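Local coordinates for molybdopterin molybdotransferase (Pyrococcus horikoshii, PDB 1UZ5), which probably catalyses the insertion of molybdenum from molybdate into adenylyl-molybdopterin, with release of AMP, in the biosynthesis of the molybdenum cofactor, at residues A280-K285 against R346-P351; D376-I381 against E395-K400; P74-V79 against E126-K131; P89-G94 against M106-A111. All blocks are in the same frame, centred on the assembly; numbering follows the deposited sequence.

How the contacts relate
Along the chain, contact 3 opens first and contact 4 is nested inside the loop it closes; contact 1 follows, and contact 2 comes last. Contacts 3 and 4 belong to the N-terminal region of MoeA, with centres about 17 Å apart, and both are tied to strand 75-83. Contacts 1 and 2 touch, their centres about 12 Å apart, in one sheet where strands 347-354 and 377-381 are neighbours; a salt bridge from Arg347 to Glu380 joins them. Contact 1 ties the probable molybdopterin binding domain to the C-terminal region. Centres of contacts 1 and 3 lie about 81 Å apart, on opposite sides of the chain's centre, which reflects a strongly elongated molecule.

Contact 1 of 4, residues A280-K285 against R346-P351; sequences AIQPGK and RRQFLP. With SO4 (sulfate ion), chain E.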
loop_
_atom_site.group_PDB
_atom_site.type_symbol
_atom_site.label_atom_id
_atom_site.label_comp_id
_atom_site.label_asym_id
_atom_site.label_seq_id
_atom_site.Cartn_x
_atom_site.Cartn_y
_atom_site.Cartn_z
ATOM N N ALA A 280 24.200 -2.349 -18.940
ATOM C CA ALA A 280 23.919 -2.706 -20.324
ATOM C C ALA A 280 22.452 -2.490 -20.679
ATOM O O ALA A 280 21.747 -3.428 -21.058
ATOM C CB ALA A 280 24.318 -4.162 -20.576
ATOM N N ILE A 281 21.996 -1.248 -20.558
ATOM C CA ILE A 281 20.613 -0.911 -20.872
ATOM C C ILE A 281 20.504 0.487 -21.465
ATOM O O ILE A 281 21.455 1.267 -21.423
ATOM C CB ILE A 281 19.716 -0.968 -19.616
ATOM C CG1 ILE A 281 20.246 0.006 -18.560
ATOM C CG2 ILE A 281 19.659 -2.392 -19.078
ATOM C CD1 ILE A 281 19.395 0.086 -17.306
ATOM N N GLN A 282 19.332 0.788 -22.013
ATOM C CA GLN A 282 19.050 2.087 -22.611
ATOM C C GLN A 282 17.663 2.554 -22.171
ATOM O O GLN A 282 16.660 1.910 -22.478
ATOM C CB GLN A 282 19.111 1.986 -24.140
ATOM C CG GLN A 282 18.246 3.001 -24.883
ATOM C CD GLN A 282 18.551 4.433 -24.495
ATOM O OE1 GLN A 282 19.670 4.910 -24.675
ATOM N NE2 GLN A 282 17.553 5.127 -23.960
ATOM N N PRO A 283 17.589 3.682 -21.442
ATOM C CA PRO A 283 18.700 4.534 -21.010
ATOM C C PRO A 283 19.273 4.061 -19.679
ATOM O O PRO A 283 18.845 3.043 -19.138
ATOM C CB PRO A 283 18.040 5.894 -20.881
ATOM C CG PRO A 283 16.722 5.520 -20.273
ATOM C CD PRO A 283 16.299 4.311 -21.101
ATOM N N GLY A 284 20.232 4.811 -19.150
ATOM C CA GLY A 284 20.827 4.443 -17.879
ATOM C C GLY A 284 22.172 3.764 -18.023
ATOM O O GLY A 284 22.686 3.176 -17.072
ATOM N N LYS A 285 22.742 3.840 -19.221
ATOM C CA LYS A 285 24.040 3.240 -19.486
ATOM C C LYS A 285 25.063 3.634 -18.419
ATOM O O LYS A 285 25.747 2.776 -17.870
ATOM C CB LYS A 285 24.541 3.667 -20.869
ATOM C CG LYS A 285 25.947 3.201 -21.209
ATOM C CD LYS A 285 26.395 3.764 -22.552
ATOM C CE LYS A 285 27.818 3.346 -22.890
ATOM N NZ LYS A 285 28.270 3.920 -24.189
ATOM N N ARG A 346 21.221 -3.280 -28.033
ATOM C CA ARG A 346 21.262 -3.171 -26.579
ATOM C C ARG A 346 19.862 -3.269 -25.977
ATOM O O ARG A 346 18.866 -2.977 -26.641
ATOM C CB ARG A 346 21.911 -1.844 -26.172
ATOM C CG ARG A 346 22.032 -1.638 -24.668
ATOM C CD ARG A 346 22.787 -0.356 -24.339
ATOM N NE ARG A 346 22.151 0.824 -24.919
ATOM C CZ ARG A 346 22.594 2.068 -24.767
ATOM N NH1 ARG A 346 23.684 2.303 -24.048
ATOM N NH2 ARG A 346 21.949 3.078 -25.334
ATOM N N ARG A 347 19.794 -3.691 -24.718
ATOM C CA ARG A 347 18.526 -3.828 -24.012
ATOM C C ARG A 347 18.015 -2.430 -23.674
ATOM O O ARG A 347 18.681 -1.685 -22.958
ATOM C CB ARG A 347 18.739 -4.631 -22.727
ATOM C CG ARG A 347 17.469 -5.071 -22.029
ATOM C CD ARG A 347 17.801 -5.864 -20.774
ATOM N NE ARG A 347 16.636 -6.556 -20.232
ATOM C CZ ARG A 347 15.985 -7.529 -20.863
ATOM N NH1 ARG A 347 16.383 -7.930 -22.063
ATOM N NH2 ARG A 347 14.935 -8.105 -20.293
ATOM N N GLN A 348 16.841 -2.070 -24.187
ATOM C CA GLN A 348 16.303 -0.739 -23.919
ATOM C C GLN A 348 14.888 -0.716 -23.362
ATOM O O GLN A 348 14.092 -1.619 -23.608
ATOM C CB GLN A 348 16.343 0.114 -25.187
ATOM C CG GLN A 348 15.368 -0.323 -26.259
ATOM C CD GLN A 348 15.265 0.685 -27.384
ATOM O OE1 GLN A 348 16.258 1.011 -28.035
ATOM N NE2 GLN A 348 14.056 1.187 -27.621
ATOM N N PHE A 349 14.590 0.339 -22.611
ATOM C CA PHE A 349 13.272 0.524 -22.017
ATOM C C PHE A 349 12.638 1.774 -22.613
ATOM O O PHE A 349 13.090 2.893 -22.375
ATOM C CB PHE A 349 13.389 0.656 -20.498
ATOM C CG PHE A 349 13.974 -0.552 -19.837
ATOM C CD1 PHE A 349 15.340 -0.808 -19.909
ATOM C CD2 PHE A 349 13.157 -1.455 -19.165
ATOM C CE1 PHE A 349 15.886 -1.948 -19.323
ATOM C CE2 PHE A 349 13.692 -2.600 -18.574
ATOM C CZ PHE A 349 15.060 -2.846 -18.653
ATOM N N LEU A 350 11.585 1.562 -23.393
ATOM C CA LEU A 350 10.878 2.637 -24.071
ATOM C C LEU A 350 9.748 3.270 -23.266
ATOM O O LEU A 350 8.789 2.595 -22.884
ATOM C CB LEU A 350 10.310 2.113 -25.392
ATOM C CG LEU A 350 9.392 3.051 -26.175
ATOM C CD1 LEU A 350 10.193 4.236 -26.678
ATOM C CD2 LEU A 350 8.757 2.305 -27.337
ATOM N N PRO A 351 9.848 4.580 -22.994
ATOM C CA PRO A 351 8.799 5.267 -22.238
ATOM C C PRO A 351 7.556 5.318 -23.117
ATOM O O PRO A 351 7.652 5.611 -24.308
ATOM C CB PRO A 351 9.388 6.657 -22.014
ATOM C CG PRO A 351 10.863 6.409 -22.010
ATOM C CD PRO A 351 11.024 5.450 -23.159
HETATM S S SO4 E . 22.072 5.982 -22.418
HETATM O O1 SO4 E . 22.829 5.648 -23.817
HETATM O O2 SO4 E . 23.090 6.582 -21.580
HETATM O O3 SO4 E . 21.058 6.775 -22.631
HETATM O O4 SO4 E . 21.750 4.676 -21.909
#
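Arg346 reaches over the backbone of Ile281 and Gln282 where strand 281-282, from the probable molybdopterin binding domain, joins strand 347-354 of the C-terminal region in a short parallel pairing. A bend at chi3 (58°) turns the guanidinium so that Ile281 O lies over one face. Arg346 NH2 donates to O1 of a sulfate at 3.1 Å, NH1 only weakly, while Lys285 N binds O4 of the same ion at 3.0 Å. The sulfate, probably from the crystallisation liquor, suggests a small anion-binding spot. Gln282 packs its CB against NE and NH2 of Arg346; its OE1 lies 3.0 Å from Arg346 NH2, at too poor an angle for a hydrogen bond. Arg347 follows: its O receives a weak bond from Gln282 N (2.7 Å), and its side chain leads off to salt bridges with Glu380 and Glu383. Gln348 then runs beside Gln282, pointing the same way, its CB 3.5 Å from Gln282 CG. A glycine in place of Gln282 would probably open a gap beside Gln348 CB and strip this packing from the guanidinium. Phe349 N makes the strong bond of the pairing, 2.6 Å to Gln282 O and at 164° fairly straight. The ring of Phe349 offers its edge to Ile281, CE1 lying 3.8 Å from CG2, and packs on Leu313 of helix 304-322. Beyond the cis peptide, Pro283 CD ends 3.7 Å from Phe349 O.

Contact 2 of 4, residues D376-I381 against E395-K400; sequences DGFVEI and EVTLFK
Phe378 lies side by side with Thr397, and its ring takes the threonine on one face. Its CB starts beside Leu350 O of the neighbouring strand, and CG sits between the backbone N and the carbonyl carbon (chi1 62°), which carries the ring across to Thr397. From there the two edges of the ring part company. CD1 and CE1 have Thr397 CB over the ring face, CE1 3.7 Å from it, whereas CD2 reaches Phe399 CE1 at 3.5 Å. CE2 lies between Phe399 CE1 and Thr397 CG2, and CZ at the tip comes 3.6 Å from Thr397 CB, completing a CH-pi contact. The ring planes of Phe378 and Phe399 are inclined at 57°. The strands form an antiparallel beta hairpin: Phe378 N bonds Thr397 O at 3.0 Å, and Thr397 N returns the bond to Phe378 O. Phe399 N adds a nearly straight bond of 2.9 Å to Asp376 O. Asp376 and Gly377 both face Val352, making a classic beta bulge. At Gly377 the strands come so close that a CB would collide with Thr397 O and Leu398 CA; its CA instead lies 3.7 Å from the centroid of the Phe399 ring, over the face. That ring also packs on Leu308, Thr309 and Thr312 of helix 304-322. Farther along the strands, Val379 CG2 meets Val396 CG2 at 3.5 Å, the two side chains crossing obliquely.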
loop_
_atom_site.group_PDB
_atom_site.type_symbol
_atom_site.label_atom_id
_atom_site.label_comp_id
_atom_site.label_asym_id
_atom_site.label_seq_id
_atom_site.Cartn_x
_atom_site.Cartn_y
_atom_site.Cartn_z
ATOM N N ASP A 376 3.629 7.185 -18.871
ATOM C CA ASP A 376 2.830 6.458 -17.892
ATOM C C ASP A 376 3.559 5.210 -17.425
ATOM O O ASP A 376 3.261 4.660 -16.365
ATOM C CB ASP A 376 1.479 6.078 -18.490
ATOM C CG ASP A 376 0.641 7.287 -18.828
ATOM O OD1 ASP A 376 0.524 8.180 -17.961
ATOM O OD2 ASP A 376 0.099 7.346 -19.952
ATOM N N GLY A 377 4.522 4.774 -18.228
ATOM C CA GLY A 377 5.297 3.596 -17.897
ATOM C C GLY A 377 6.289 3.291 -19.000
ATOM O O GLY A 377 6.521 4.117 -19.885
ATOM N N PHE A 378 6.884 2.107 -18.961
ATOM C CA PHE A 378 7.844 1.744 -19.989
ATOM C C PHE A 378 7.679 0.314 -20.472
ATOM O O PHE A 378 7.150 -0.545 -19.760
ATOM C CB PHE A 378 9.276 1.959 -19.482
ATOM C CG PHE A 378 9.641 1.114 -18.291
ATOM C CD1 PHE A 378 9.844 -0.258 -18.423
ATOM C CD2 PHE A 378 9.796 1.693 -17.034
ATOM C CE1 PHE A 378 10.195 -1.040 -17.321
ATOM C CE2 PHE A 378 10.145 0.922 -15.931
ATOM C CZ PHE A 378 10.346 -0.448 -16.075
ATOM N N VAL A 379 8.129 0.075 -21.697
ATOM C CA VAL A 379 8.078 -1.244 -22.307
ATOM C C VAL A 379 9.527 -1.679 -22.504
ATOM O O VAL A 379 10.326 -0.943 -23.082
ATOM C CB VAL A 379 7.375 -1.202 -23.674
ATOM C CG1 VAL A 379 7.446 -2.565 -24.334
ATOM C CG2 VAL A 379 5.926 -0.778 -23.499
ATOM N N GLU A 380 9.866 -2.864 -22.011
ATOM C CA GLU A 380 11.227 -3.387 -22.119
ATOM C C GLU A 380 11.435 -4.177 -23.408
ATOM O O GLU A 380 10.735 -5.157 -23.669
ATOM C CB GLU A 380 11.534 -4.275 -20.910
ATOM C CG GLU A 380 12.833 -5.060 -20.981
ATOM C CD GLU A 380 12.988 -6.023 -19.815
ATOM O OE1 GLU A 380 12.108 -6.890 -19.627
ATOM O OE2 GLU A 380 13.994 -5.916 -19.085
ATOM N N ILE A 381 12.397 -3.731 -24.213
ATOM C CA ILE A 381 12.728 -4.374 -25.486
ATOM C C ILE A 381 14.061 -5.100 -25.329
ATOM O O ILE A 381 15.098 -4.466 -25.145
ATOM C CB ILE A 381 12.856 -3.338 -26.596
ATOM C CG1 ILE A 381 11.694 -2.341 -26.500
ATOM C CG2 ILE A 381 12.852 -4.034 -27.948
ATOM C CD1 ILE A 381 11.719 -1.265 -27.561
ATOM N N GLU A 395 3.994 -5.830 -22.549
ATOM C CA GLU A 395 3.852 -5.658 -21.113
ATOM C C GLU A 395 4.359 -4.258 -20.784
ATOM O O GLU A 395 5.391 -3.824 -21.305
ATOM C CB GLU A 395 4.685 -6.710 -20.373
ATOM C CG GLU A 395 4.337 -6.880 -18.899
ATOM C CD GLU A 395 2.956 -7.479 -18.687
ATOM O OE1 GLU A 395 2.681 -8.556 -19.259
ATOM O OE2 GLU A 395 2.150 -6.879 -17.945
ATOM N N VAL A 396 3.629 -3.546 -19.935
ATOM C CA VAL A 396 4.020 -2.195 -19.557
ATOM C C VAL A 396 4.129 -2.030 -18.048
ATOM O O VAL A 396 3.158 -2.239 -17.323
ATOM C CB VAL A 396 3.008 -1.148 -20.082
ATOM C CG1 VAL A 396 3.399 0.244 -19.602
ATOM C CG2 VAL A 396 2.961 -1.183 -21.598
ATOM N N THR A 397 5.316 -1.671 -17.577
ATOM C CA THR A 397 5.511 -1.445 -16.150
ATOM C C THR A 397 5.155 0.016 -15.931
ATOM O O THR A 397 5.820 0.907 -16.456
ATOM C CB THR A 397 6.971 -1.679 -15.724
ATOM O OG1 THR A 397 7.305 -3.061 -15.898
ATOM C CG2 THR A 397 7.164 -1.297 -14.264
ATOM N N LEU A 398 4.094 0.260 -15.173
ATOM C CA LEU A 398 3.644 1.618 -14.917
ATOM C C LEU A 398 4.448 2.336 -13.849
ATOM O O LEU A 398 5.025 1.712 -12.960
ATOM C CB LEU A 398 2.164 1.617 -14.531
ATOM C CG LEU A 398 1.163 1.423 -15.674
ATOM C CD1 LEU A 398 1.445 0.125 -16.410
ATOM C CD2 LEU A 398 -0.249 1.424 -15.111
ATOM N N PHE A 399 4.487 3.658 -13.948
ATOM C CA PHE A 399 5.203 4.469 -12.979
ATOM C C PHE A 399 4.275 4.761 -11.808
ATOM O O PHE A 399 3.827 5.892 -11.619
ATOM C CB PHE A 399 5.667 5.776 -13.618
ATOM C CG PHE A 399 6.681 5.590 -14.708
ATOM C CD1 PHE A 399 7.809 4.805 -14.497
ATOM C CD2 PHE A 399 6.522 6.218 -15.938
ATOM C CE1 PHE A 399 8.765 4.648 -15.494
ATOM C CE2 PHE A 399 7.476 6.068 -16.945
ATOM C CZ PHE A 399 8.598 5.284 -16.723
ATOM N N LYS A 400 3.989 3.725 -11.025
ATOM C CA LYS A 400 3.111 3.848 -9.870
ATOM C C LYS A 400 1.805 4.535 -10.266
ATOM O O LYS A 400 1.120 4.086 -11.187
ATOM C CB LYS A 400 3.824 4.627 -8.758
ATOM C CG LYS A 400 3.016 4.796 -7.477
ATOM C CD LYS A 400 3.905 5.173 -6.299
ATOM C CE LYS A 400 4.900 6.263 -6.667
ATOM N NZ LYS A 400 4.231 7.432 -7.295
#

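Contact 3 of 4, residues P74-V79 against E126-K131; sequences PVRLKV and EILIYK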
loop_
_atom_site.group_PDB
_atom_site.type_symbol
_atom_site.label_atom_id
_atom_site.label_comp_id
_atom_site.label_asym_id
_atom_site.label_seq_id
_atom_site.Cartn_x
_atom_site.Cartn_y
_atom_site.Cartn_z
ATOM N N PRO A 74 -50.744 -23.465 20.365
ATOM C CA PRO A 74 -49.576 -22.596 20.523
ATOM C C PRO A 74 -48.968 -22.710 21.910
ATOM O O PRO A 74 -49.660 -23.034 22.873
ATOM C CB PRO A 74 -50.148 -21.210 20.271
ATOM C CG PRO A 74 -51.534 -21.329 20.836
ATOM C CD PRO A 74 -51.984 -22.672 20.297
ATOM N N VAL A 75 -47.668 -22.450 22.006
ATOM C CA VAL A 75 -46.978 -22.493 23.289
ATOM C C VAL A 75 -47.078 -21.108 23.910
ATOM O O VAL A 75 -46.974 -20.096 23.215
ATOM C CB VAL A 75 -45.480 -22.849 23.123
ATOM C CG1 VAL A 75 -44.743 -22.633 24.443
ATOM C CG2 VAL A 75 -45.337 -24.290 22.675
ATOM N N ARG A 76 -47.275 -21.062 25.220
ATOM C CA ARG A 76 -47.387 -19.792 25.910
ATOM C C ARG A 76 -46.145 -19.573 26.771
ATOM O O ARG A 76 -45.809 -20.409 27.609
ATOM C CB ARG A 76 -48.634 -19.777 26.795
ATOM C CG ARG A 76 -49.009 -18.400 27.299
ATOM C CD ARG A 76 -49.568 -18.447 28.710
ATOM N NE ARG A 76 -50.809 -19.203 28.813
ATOM C CZ ARG A 76 -51.436 -19.442 29.961
ATOM N NH1 ARG A 76 -50.930 -18.983 31.098
ATOM N NH2 ARG A 76 -52.565 -20.136 29.974
ATOM N N LEU A 77 -45.464 -18.451 26.553
ATOM C CA LEU A 77 -44.272 -18.120 27.325
ATOM C C LEU A 77 -44.492 -16.812 28.079
ATOM O O LEU A 77 -45.147 -15.903 27.579
ATOM C CB LEU A 77 -43.056 -17.988 26.401
ATOM C CG LEU A 77 -42.684 -19.190 25.526
ATOM C CD1 LEU A 77 -41.438 -18.861 24.723
ATOM C CD2 LEU A 77 -42.444 -20.421 26.391
ATOM N N LYS A 78 -43.943 -16.727 29.285
ATOM C CA LYS A 78 -44.076 -15.529 30.098
ATOM C C LYS A 78 -42.895 -14.586 29.830
ATOM O O LYS A 78 -41.738 -15.006 29.896
ATOM C CB LYS A 78 -44.112 -15.919 31.578
ATOM C CG LYS A 78 -44.464 -14.784 32.525
ATOM C CD LYS A 78 -44.509 -15.280 33.963
ATOM C CE LYS A 78 -44.822 -14.152 34.935
ATOM N NZ LYS A 78 -44.812 -14.612 36.356
ATOM N N VAL A 79 -43.191 -13.327 29.516
ATOM C CA VAL A 79 -42.147 -12.329 29.246
ATOM C C VAL A 79 -41.685 -11.776 30.583
ATOM O O VAL A 79 -42.406 -11.031 31.238
ATOM C CB VAL A 79 -42.690 -11.196 28.361
ATOM C CG1 VAL A 79 -41.584 -10.177 28.049
ATOM C CG2 VAL A 79 -43.230 -11.787 27.076
ATOM N N GLU A 126 -47.560 -12.030 28.347
ATOM C CA GLU A 126 -47.120 -13.334 27.871
ATOM C C GLU A 126 -47.218 -13.337 26.363
ATOM O O GLU A 126 -47.797 -12.429 25.776
ATOM C CB GLU A 126 -48.005 -14.446 28.439
ATOM C CG GLU A 126 -48.015 -14.498 29.950
ATOM C CD GLU A 126 -48.400 -15.859 30.472
ATOM O OE1 GLU A 126 -47.664 -16.825 30.186
ATOM O OE2 GLU A 126 -49.435 -15.965 31.164
ATOM N N ILE A 127 -46.640 -14.347 25.725
ATOM C CA ILE A 127 -46.707 -14.418 24.278
ATOM C C ILE A 127 -47.082 -15.823 23.818
ATOM O O ILE A 127 -46.781 -16.808 24.494
ATOM C CB ILE A 127 -45.360 -14.008 23.626
ATOM C CG1 ILE A 127 -44.240 -14.941 24.086
ATOM C CG2 ILE A 127 -45.020 -12.569 23.995
ATOM C CD1 ILE A 127 -42.901 -14.684 23.379
ATOM N N LEU A 128 -47.748 -15.900 22.671
ATOM C CA LEU A 128 -48.155 -17.181 22.108
ATOM C C LEU A 128 -47.321 -17.468 20.867
ATOM O O LEU A 128 -47.194 -16.621 19.983
ATOM C CB LEU A 128 -49.643 -17.161 21.739
ATOM C CG LEU A 128 -50.649 -17.029 22.886
ATOM C CD1 LEU A 128 -52.056 -16.948 22.313
ATOM C CD2 LEU A 128 -50.524 -18.217 23.828
ATOM N N ILE A 129 -46.760 -18.669 20.820
ATOM C CA ILE A 129 -45.920 -19.105 19.714
ATOM C C ILE A 129 -46.620 -20.261 19.005
ATOM O O ILE A 129 -47.000 -21.246 19.639
ATOM C CB ILE A 129 -44.541 -19.549 20.242
ATOM C CG1 ILE A 129 -43.903 -18.382 21.009
ATOM C CG2 ILE A 129 -43.650 -19.995 19.092
ATOM C CD1 ILE A 129 -42.590 -18.715 21.671
ATOM N N TYR A 130 -46.773 -20.133 17.691
ATOM C CA TYR A 130 -47.475 -21.130 16.880
ATOM C C TYR A 130 -46.564 -21.998 16.020
ATOM O O TYR A 130 -47.018 -22.962 15.398
ATOM C CB TYR A 130 -48.480 -20.414 15.972
ATOM C CG TYR A 130 -49.469 -19.543 16.716
ATOM C CD1 TYR A 130 -50.625 -20.085 17.272
ATOM C CD2 TYR A 130 -49.234 -18.177 16.889
ATOM C CE1 TYR A 130 -51.526 -19.293 17.986
ATOM C CE2 TYR A 130 -50.130 -17.374 17.603
ATOM C CZ TYR A 130 -51.273 -17.942 18.147
ATOM O OH TYR A 130 -52.158 -17.164 18.855
ATOM N N LYS A 131 -45.283 -21.653 15.983
ATOM C CA LYS A 131 -44.316 -22.393 15.183
ATOM C C LYS A 131 -43.039 -22.610 15.992
ATOM O O LYS A 131 -42.545 -21.696 16.643
ATOM C CB LYS A 131 -44.008 -21.602 13.911
ATOM C CG LYS A 131 -43.094 -22.293 12.921
ATOM C CD LYS A 131 -42.876 -21.408 11.705
ATOM C CE LYS A 131 -41.994 -22.081 10.666
ATOM N NZ LYS A 131 -41.771 -21.197 9.488
#
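Leu77 and Ile129 press together on the apolar face, CD1 to CD1 at 3.3 Å, tighter than ordinary van der Waals contact. Ile127 extends the cluster: its CG1 lies 4.0 Å from Leu77 CB, and its CG2 meets Val79 CG2 at 3.6 Å where the two side chains cross at about a right angle. Val61 and Tyr59 of strand 58-61 pack on this face. At the far end Pro74 lies alongside Tyr130, CB against the CD1 and CE1 side of the ring. Four backbone bonds join the strands, among them Val75 N to Ile129 O (2.7 Å) and Ile127 N to Leu77 O (2.8 Å). On the other face Leu128 CD2 touches Arg76 CG at 3.8 Å. The arginine, bent at chi2 and chi3, brings NH1 3.4 Å from Glu126 OE2, a weak salt bridge with guanidinium and carboxylate planes 77° apart. A lysine in place of Glu126 would probably leave the Arg76 guanidinium without this opposite charge and set its end free to turn. The whole is a regular antiparallel strand pair, one face apolar and the other largely polar, within the mixed sheet of the N-terminal region of MoeA.

Contact 4 of 4, residues P89-G94 against M106-A111; sequences PKFKLG and MLPGNA
Pro89 packs its ring against Met106 and Pro108, CB lying 3.6 Å from Pro108 CA and CD 3.7 Å from Met106 SD. Met106 is extended, CG trans to the backbone N (chi1 -177°), and its CB, CG and SD all pass alongside Pro89 CD. Phe91 also turns toward Pro108: with chi1 at 67° the ring lies over the proline, whose CB makes a CH-pi contact 4.3 Å from the centroid. Leu93 lies slantwise against the proline ring, its CG 4.0 Å from Pro108 CG, and its CD1 continues to Ala111 CB at 3.6 Å. Pro108 thus sits among three side chains of segment 89-94. It also opens a type II beta turn ending at Ala111. The turn joins the other segment through Leu93 N, bonded to Gly109 O at 2.9 Å, and a weak bond from Gly109 N to Phe91 O. Gly109 comes so close that a CB there would clash with Lys92 CB. Asn110 adds a side-chain bond, ND2 to Leu93 O at 2.9 Å, with the acceptor near its amide plane. Lys92 stretches out beside Asn110, pointing the same way, and one water accepts from its NZ and, weakly, from Asn110 ND2. Leu93 O has a second donor in Arg62 NH1. These two loops flank strand 97-101, one before it and one after: Phe91 and Leu93 pack on its Ala99, Pro89 and Pro108 on Val83 of strand 75-83, and Pro108 and Ala111 on Ala60 of strand 58-61.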
loop_
_atom_site.group_PDB
_atom_site.type_symbol
_atom_site.label_atom_id
_atom_site.label_comp_id
_atom_site.label_asym_id
_atom_site.label_seq_id
_atom_site.Cartn_x
_atom_site.Cartn_y
_atom_site.Cartn_z
ATOM N N PRO A 89 -27.178 -8.254 29.683
ATOM C CA PRO A 89 -28.288 -8.894 30.402
ATOM C C PRO A 89 -27.864 -9.368 31.788
ATOM O O PRO A 89 -26.851 -10.048 31.930
ATOM C CB PRO A 89 -28.658 -10.069 29.496
ATOM C CG PRO A 89 -28.300 -9.577 28.132
ATOM C CD PRO A 89 -26.976 -8.873 28.361
ATOM N N LYS A 90 -28.620 -9.005 32.817
ATOM C CA LYS A 90 -28.275 -9.462 34.155
ATOM C C LYS A 90 -29.241 -10.535 34.667
ATOM O O LYS A 90 -29.381 -10.733 35.874
ATOM C CB LYS A 90 -28.242 -8.285 35.128
ATOM C CG LYS A 90 -27.174 -7.246 34.767
ATOM C CD LYS A 90 -25.786 -7.885 34.648
ATOM C CE LYS A 90 -24.707 -6.800 34.619
ATOM N NZ LYS A 90 -25.121 -5.671 33.721
ATOM N N PHE A 91 -29.906 -11.222 33.747
ATOM C CA PHE A 91 -30.838 -12.278 34.135
ATOM C C PHE A 91 -30.817 -13.379 33.082
ATOM O O PHE A 91 -30.299 -13.188 31.986
ATOM C CB PHE A 91 -32.251 -11.703 34.298
ATOM C CG PHE A 91 -32.861 -11.229 33.016
ATOM C CD1 PHE A 91 -33.683 -12.067 32.270
ATOM C CD2 PHE A 91 -32.592 -9.951 32.534
ATOM C CE1 PHE A 91 -34.228 -11.638 31.062
ATOM C CE2 PHE A 91 -33.132 -9.510 31.323
ATOM C CZ PHE A 91 -33.950 -10.354 30.585
ATOM N N LYS A 92 -31.371 -14.538 33.423
ATOM C CA LYS A 92 -31.409 -15.665 32.502
ATOM C C LYS A 92 -32.843 -16.171 32.365
ATOM O O LYS A 92 -33.686 -15.900 33.215
ATOM C CB LYS A 92 -30.506 -16.787 33.017
ATOM C CG LYS A 92 -30.928 -17.341 34.364
ATOM C CD LYS A 92 -29.930 -18.382 34.854
ATOM C CE LYS A 92 -30.368 -19.002 36.170
ATOM N NZ LYS A 92 -29.390 -20.021 36.642
ATOM N N LEU A 93 -33.113 -16.905 31.293
ATOM C CA LEU A 93 -34.452 -17.426 31.053
ATOM C C LEU A 93 -34.627 -18.836 31.610
ATOM O O LEU A 93 -33.775 -19.696 31.407
ATOM C CB LEU A 93 -34.748 -17.463 29.553
ATOM C CG LEU A 93 -34.648 -16.171 28.737
ATOM C CD1 LEU A 93 -34.912 -16.490 27.275
ATOM C CD2 LEU A 93 -35.641 -15.142 29.252
ATOM N N GLY A 94 -35.732 -19.055 32.313
ATOM C CA GLY A 94 -36.033 -20.373 32.847
ATOM C C GLY A 94 -36.979 -21.020 31.849
ATOM O O GLY A 94 -37.397 -20.363 30.892
ATOM N N MET A 106 -27.860 -8.003 23.107
ATOM C CA MET A 106 -27.317 -9.277 23.570
ATOM C C MET A 106 -28.381 -10.206 24.165
ATOM O O MET A 106 -29.184 -9.787 24.991
ATOM C CB MET A 106 -26.242 -9.014 24.620
ATOM C CG MET A 106 -25.537 -10.251 25.131
ATOM S SD MET A 106 -24.139 -9.806 26.177
ATOM C CE MET A 106 -23.859 -11.359 27.099
ATOM N N LEU A 107 -28.380 -11.472 23.760
ATOM C CA LEU A 107 -29.367 -12.403 24.305
ATOM C C LEU A 107 -29.120 -12.681 25.773
ATOM O O LEU A 107 -27.980 -12.814 26.209
ATOM C CB LEU A 107 -29.349 -13.739 23.551
ATOM C CG LEU A 107 -30.156 -13.842 22.249
ATOM C CD1 LEU A 107 -29.686 -12.816 21.228
ATOM C CD2 LEU A 107 -30.008 -15.254 21.699
ATOM N N PRO A 108 -30.197 -12.785 26.559
ATOM C CA PRO A 108 -30.047 -13.064 27.990
ATOM C C PRO A 108 -29.616 -14.525 28.166
ATOM O O PRO A 108 -29.647 -15.307 27.207
ATOM C CB PRO A 108 -31.441 -12.781 28.541
ATOM C CG PRO A 108 -32.338 -13.175 27.404
ATOM C CD PRO A 108 -31.616 -12.650 26.178
ATOM N N GLY A 109 -29.206 -14.888 29.375
ATOM C CA GLY A 109 -28.766 -16.251 29.632
ATOM C C GLY A 109 -29.773 -17.312 29.208
ATOM O O GLY A 109 -30.982 -17.116 29.335
ATOM N N ASN A 110 -29.259 -18.430 28.700
ATOM C CA ASN A 110 -30.057 -19.573 28.234
ATOM C C ASN A 110 -30.841 -19.361 26.944
ATOM O O ASN A 110 -31.363 -20.324 26.380
ATOM C CB ASN A 110 -31.031 -20.062 29.322
ATOM C CG ASN A 110 -30.316 -20.537 30.566
ATOM O OD1 ASN A 110 -29.214 -21.064 30.486
ATOM N ND2 ASN A 110 -30.944 -20.360 31.722
ATOM N N ALA A 111 -30.945 -18.126 26.466
ATOM C CA ALA A 111 -31.680 -17.904 25.221
ATOM C C ALA A 111 -30.810 -18.338 24.046
ATOM O O ALA A 111 -29.595 -18.156 24.076
ATOM C CB ALA A 111 -32.059 -16.432 25.073
HETATM O O HOH W 1 -29.854 -22.108 34.388
#